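Local coordinates for envelope glycoprotein (Bourbon virus, PDB 5ZKX) that probably mediates entry of the virus into host cells by fusing the viral envelope with a host membrane, and is captured here in its postfusion form, at residues L82-E96 and N138-L150. Residues are numbered along the deposited sequence; the frame is centred on the assembly and turned at random.
Sequences LKTWGQEEVCYTGPE and NLSWRCGVTNTHL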
# COMPACT_ATOMS: atom_id res chain seq x y z
N LEU A 82 -3.25 -8.41 36.58
CA LEU A 82 -3.14 -7.62 35.36
C LEU A 82 -3.99 -6.36 35.43
O LEU A 82 -3.62 -5.32 34.87
CB LEU A 82 -3.52 -8.47 34.15
CG LEU A 82 -3.30 -7.86 32.78
CD1 LEU A 82 -1.90 -7.29 32.68
CD2 LEU A 82 -3.55 -8.91 31.71
N LYS A 83 -5.14 -6.43 36.11
CA LYS A 83 -5.99 -5.26 36.26
C LYS A 83 -5.30 -4.17 37.06
O LYS A 83 -5.33 -2.99 36.69
CB LYS A 83 -7.32 -5.65 36.92
CG LYS A 83 -8.23 -6.45 36.02
CD LYS A 83 -9.39 -7.05 36.81
CE LYS A 83 -10.26 -7.90 35.90
NZ LYS A 83 -11.66 -7.39 35.85
N THR A 84 -4.69 -4.54 38.19
CA THR A 84 -3.98 -3.55 38.99
C THR A 84 -2.67 -3.12 38.35
O THR A 84 -2.19 -2.02 38.63
CB THR A 84 -3.73 -4.08 40.41
OG1 THR A 84 -3.41 -2.99 41.28
CG2 THR A 84 -2.59 -5.07 40.43
N TRP A 85 -2.09 -3.96 37.48
CA TRP A 85 -0.92 -3.54 36.73
C TRP A 85 -1.28 -2.43 35.75
O TRP A 85 -0.64 -1.37 35.74
CB TRP A 85 -0.31 -4.72 35.98
CG TRP A 85 0.42 -5.70 36.83
CD1 TRP A 85 0.38 -5.81 38.19
CD2 TRP A 85 1.32 -6.73 36.38
NE1 TRP A 85 1.19 -6.83 38.61
CE2 TRP A 85 1.78 -7.42 37.52
CE3 TRP A 85 1.77 -7.13 35.12
CZ2 TRP A 85 2.67 -8.48 37.44
CZ3 TRP A 85 2.66 -8.19 35.04
CH2 TRP A 85 3.10 -8.85 36.19
N GLY A 86 -2.29 -2.65 34.92
CA GLY A 86 -2.69 -1.63 33.96
C GLY A 86 -3.19 -0.37 34.62
O GLY A 86 -2.93 0.74 34.16
N GLN A 87 -3.92 -0.52 35.73
CA GLN A 87 -4.43 0.63 36.45
C GLN A 87 -3.30 1.44 37.07
O GLN A 87 -3.37 2.68 37.13
CB GLN A 87 -5.42 0.18 37.53
CG GLN A 87 -6.05 1.32 38.31
CD GLN A 87 -6.75 0.83 39.56
OE1 GLN A 87 -6.93 -0.38 39.75
NE2 GLN A 87 -7.14 1.76 40.43
N GLU A 88 -2.25 0.77 37.55
CA GLU A 88 -1.10 1.44 38.14
C GLU A 88 0.03 1.66 37.15
O GLU A 88 0.97 2.40 37.46
CB GLU A 88 -0.57 0.65 39.34
CG GLU A 88 -1.58 0.49 40.48
CD GLU A 88 -0.99 -0.22 41.68
OE1 GLU A 88 0.23 -0.48 41.69
OE2 GLU A 88 -1.76 -0.53 42.62
N GLU A 89 -0.03 1.04 35.96
CA GLU A 89 1.05 1.09 34.98
C GLU A 89 2.36 0.59 35.59
O GLU A 89 3.42 1.19 35.43
CB GLU A 89 1.21 2.49 34.39
CG GLU A 89 -0.02 2.97 33.62
CD GLU A 89 0.33 3.91 32.48
OE1 GLU A 89 1.53 4.08 32.18
OE2 GLU A 89 -0.60 4.49 31.89
N VAL A 90 2.26 -0.52 36.31
CA VAL A 90 3.37 -1.06 37.10
C VAL A 90 3.18 -2.57 37.21
O VAL A 90 2.07 -3.05 37.43
CB VAL A 90 3.42 -0.39 38.49
CG1 VAL A 90 4.05 -1.31 39.51
CG2 VAL A 90 4.16 0.94 38.43
N CYS A 91 4.27 -3.31 37.06
CA CYS A 91 4.24 -4.76 37.22
C CYS A 91 4.95 -5.16 38.51
O CYS A 91 5.87 -4.49 38.97
CB CYS A 91 4.89 -5.47 36.02
SG CYS A 91 6.47 -4.77 35.50
N TYR A 92 4.50 -6.27 39.09
CA TYR A 92 5.03 -6.78 40.35
C TYR A 92 5.70 -8.13 40.13
O TYR A 92 5.16 -9.00 39.45
CB TYR A 92 3.91 -6.92 41.39
CG TYR A 92 3.36 -5.61 41.92
CD1 TYR A 92 3.95 -4.96 42.99
CD2 TYR A 92 2.24 -5.03 41.34
CE1 TYR A 92 3.45 -3.77 43.48
CE2 TYR A 92 1.72 -3.83 41.82
CZ TYR A 92 2.33 -3.21 42.89
OH TYR A 92 1.84 -2.02 43.38
N THR A 93 6.89 -8.29 40.72
CA THR A 93 7.67 -9.52 40.57
C THR A 93 8.22 -9.94 41.93
O THR A 93 8.01 -9.27 42.95
CB THR A 93 8.82 -9.35 39.58
OG1 THR A 93 9.55 -8.15 39.89
CG2 THR A 93 8.30 -9.26 38.16
N GLY A 94 8.93 -11.06 41.93
CA GLY A 94 9.64 -11.52 43.10
C GLY A 94 10.95 -10.79 43.27
O GLY A 94 11.21 -9.77 42.62
N PRO A 95 11.82 -11.30 44.14
CA PRO A 95 13.07 -10.60 44.46
C PRO A 95 14.21 -10.92 43.51
O PRO A 95 14.29 -11.99 42.90
CB PRO A 95 13.38 -11.11 45.87
CG PRO A 95 12.87 -12.52 45.84
CD PRO A 95 11.64 -12.51 44.97
N GLU A 96 15.12 -9.96 43.40
CA GLU A 96 16.35 -10.13 42.64
C GLU A 96 17.39 -10.79 43.54
O GLU A 96 17.87 -10.17 44.50
CB GLU A 96 16.86 -8.79 42.11
CG GLU A 96 18.03 -8.89 41.15
CD GLU A 96 17.59 -8.94 39.70
OE1 GLU A 96 16.47 -8.47 39.40
OE2 GLU A 96 18.35 -9.46 38.85
N ASN A 138 20.82 -17.86 41.85
CA ASN A 138 20.65 -16.61 41.13
C ASN A 138 19.23 -16.55 40.61
O ASN A 138 18.72 -17.53 40.06
CB ASN A 138 21.64 -16.48 39.96
CG ASN A 138 23.04 -16.11 40.42
OD1 ASN A 138 23.32 -14.95 40.70
ND2 ASN A 138 23.91 -17.10 40.49
N LEU A 139 18.59 -15.39 40.77
CA LEU A 139 17.20 -15.20 40.37
C LEU A 139 17.03 -13.78 39.84
O LEU A 139 17.35 -12.82 40.54
CB LEU A 139 16.26 -15.46 41.55
CG LEU A 139 14.76 -15.58 41.27
CD1 LEU A 139 14.47 -16.82 40.44
CD2 LEU A 139 13.98 -15.61 42.57
N SER A 140 16.54 -13.66 38.60
CA SER A 140 16.32 -12.37 37.95
C SER A 140 14.95 -12.36 37.30
O SER A 140 14.55 -13.34 36.65
CB SER A 140 17.40 -12.09 36.91
OG SER A 140 17.48 -10.71 36.61
N TRP A 141 14.23 -11.25 37.44
CA TRP A 141 12.85 -11.15 37.01
C TRP A 141 12.71 -10.17 35.85
O TRP A 141 13.52 -9.25 35.67
CB TRP A 141 11.94 -10.69 38.16
CG TRP A 141 11.76 -11.73 39.22
CD1 TRP A 141 12.61 -12.01 40.24
CD2 TRP A 141 10.64 -12.61 39.36
NE1 TRP A 141 12.10 -13.03 41.01
CE2 TRP A 141 10.89 -13.41 40.49
CE3 TRP A 141 9.46 -12.81 38.65
CZ2 TRP A 141 10.00 -14.39 40.93
CZ3 TRP A 141 8.57 -13.78 39.08
CH2 TRP A 141 8.85 -14.56 40.21
N ARG A 142 11.66 -10.38 35.05
CA ARG A 142 11.27 -9.47 33.99
C ARG A 142 9.76 -9.29 34.04
O ARG A 142 9.03 -10.21 34.42
CB ARG A 142 11.70 -9.97 32.61
CG ARG A 142 10.82 -11.08 32.03
CD ARG A 142 11.43 -11.70 30.78
NE ARG A 142 11.83 -10.70 29.80
CZ ARG A 142 11.17 -10.46 28.67
NH1 ARG A 142 10.08 -11.15 28.38
NH2 ARG A 142 11.60 -9.53 27.83
N CYS A 143 9.30 -8.09 33.68
CA CYS A 143 7.87 -7.83 33.64
C CYS A 143 7.60 -6.58 32.82
O CYS A 143 8.47 -5.71 32.67
CB CYS A 143 7.28 -7.68 35.05
SG CYS A 143 7.83 -6.22 35.95
N GLY A 144 6.39 -6.50 32.30
CA GLY A 144 5.96 -5.33 31.55
C GLY A 144 4.46 -5.31 31.45
O GLY A 144 3.78 -6.33 31.64
N VAL A 145 3.93 -4.12 31.14
CA VAL A 145 2.49 -3.92 31.03
C VAL A 145 2.24 -2.78 30.06
O VAL A 145 3.08 -1.89 29.88
CB VAL A 145 1.84 -3.64 32.41
CG1 VAL A 145 2.17 -2.23 32.89
CG2 VAL A 145 0.34 -3.87 32.37
N THR A 146 1.07 -2.80 29.41
CA THR A 146 0.68 -1.72 28.52
C THR A 146 -0.84 -1.66 28.42
O THR A 146 -1.53 -2.68 28.49
CB THR A 146 1.31 -1.87 27.12
OG1 THR A 146 1.22 -0.63 26.42
CG2 THR A 146 0.61 -2.96 26.31
N ASN A 147 -1.35 -0.43 28.28
CA ASN A 147 -2.76 -0.16 28.04
C ASN A 147 -2.91 0.37 26.62
O ASN A 147 -2.41 1.45 26.31
CB ASN A 147 -3.31 0.87 29.03
CG ASN A 147 -3.43 0.33 30.44
OD1 ASN A 147 -4.29 -0.50 30.73
ND2 ASN A 147 -2.58 0.81 31.34
N THR A 148 -3.60 -0.39 25.77
CA THR A 148 -3.79 -0.01 24.37
C THR A 148 -5.25 -0.16 23.99
O THR A 148 -6.09 -0.59 24.78
CB THR A 148 -2.91 -0.85 23.43
OG1 THR A 148 -3.36 -2.21 23.42
CG2 THR A 148 -1.45 -0.80 23.84
N HIS A 149 -5.55 0.21 22.74
CA HIS A 149 -6.87 0.05 22.15
C HIS A 149 -6.84 -1.12 21.19
O HIS A 149 -5.96 -1.20 20.33
CB HIS A 149 -7.29 1.34 21.43
CG HIS A 149 -8.34 1.14 20.38
ND1 HIS A 149 -9.68 1.21 20.65
CD2 HIS A 149 -8.23 0.89 19.05
CE1 HIS A 149 -10.37 1.00 19.54
NE2 HIS A 149 -9.51 0.80 18.55
N LEU A 150 -7.77 -2.05 21.36
CA LEU A 150 -7.84 -3.24 20.51
C LEU A 150 -9.02 -3.12 19.55
O LEU A 150 -10.14 -2.81 19.97
CB LEU A 150 -7.98 -4.51 21.35
CG LEU A 150 -8.02 -5.80 20.51
CD1 LEU A 150 -6.73 -5.98 19.74
CD2 LEU A 150 -8.31 -7.01 21.38
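Cys91 and Cys143 are joined by a disulfide, SG to SG 2.0 Å with chi3 at 58°, and Cys91 CB lies 3.4 Å from Cys143 CB. The CG2 of Thr93 rests on Cys143 CB, while its CB meets Trp141 CE3. The Trp141 indole lies flat under the backbone at Gly94: the glycine N sits over the centre of the ring face and its CA makes a CH-pi contact, 3.8 Å from the centroid of the five-membered ring. Strand 91-93, which follows helix 79-88, packs over strand 134-148 nearly antiparallel to it, but pairs in a separate two-stranded sheet with strand 116-118; the disulfide ties this to the larger antiparallel sheet of strands 134-148 and 44-58. Toward the helix, Val145 CG2, anti to its backbone N, reaches Trp85 CB at 3.8 Å and Leu82 CD1, and its CG1 faces the turn at Glu89 and Val90. Asn147 ND2 donates to Gly86 O (2.8 Å, 154° at the hydrogen), the nitrogen tilted from the carbonyl plane. At the far end Ser140 OG donates to Glu96 OE2 at 2.7 Å, on the carboxylate's syn side. The same oxygen forms a salt bridge with Arg126; Ser140 OG also accepts from Glu124 N, and Thr93 OG1 is hydrogen-bonded to His118 NE2.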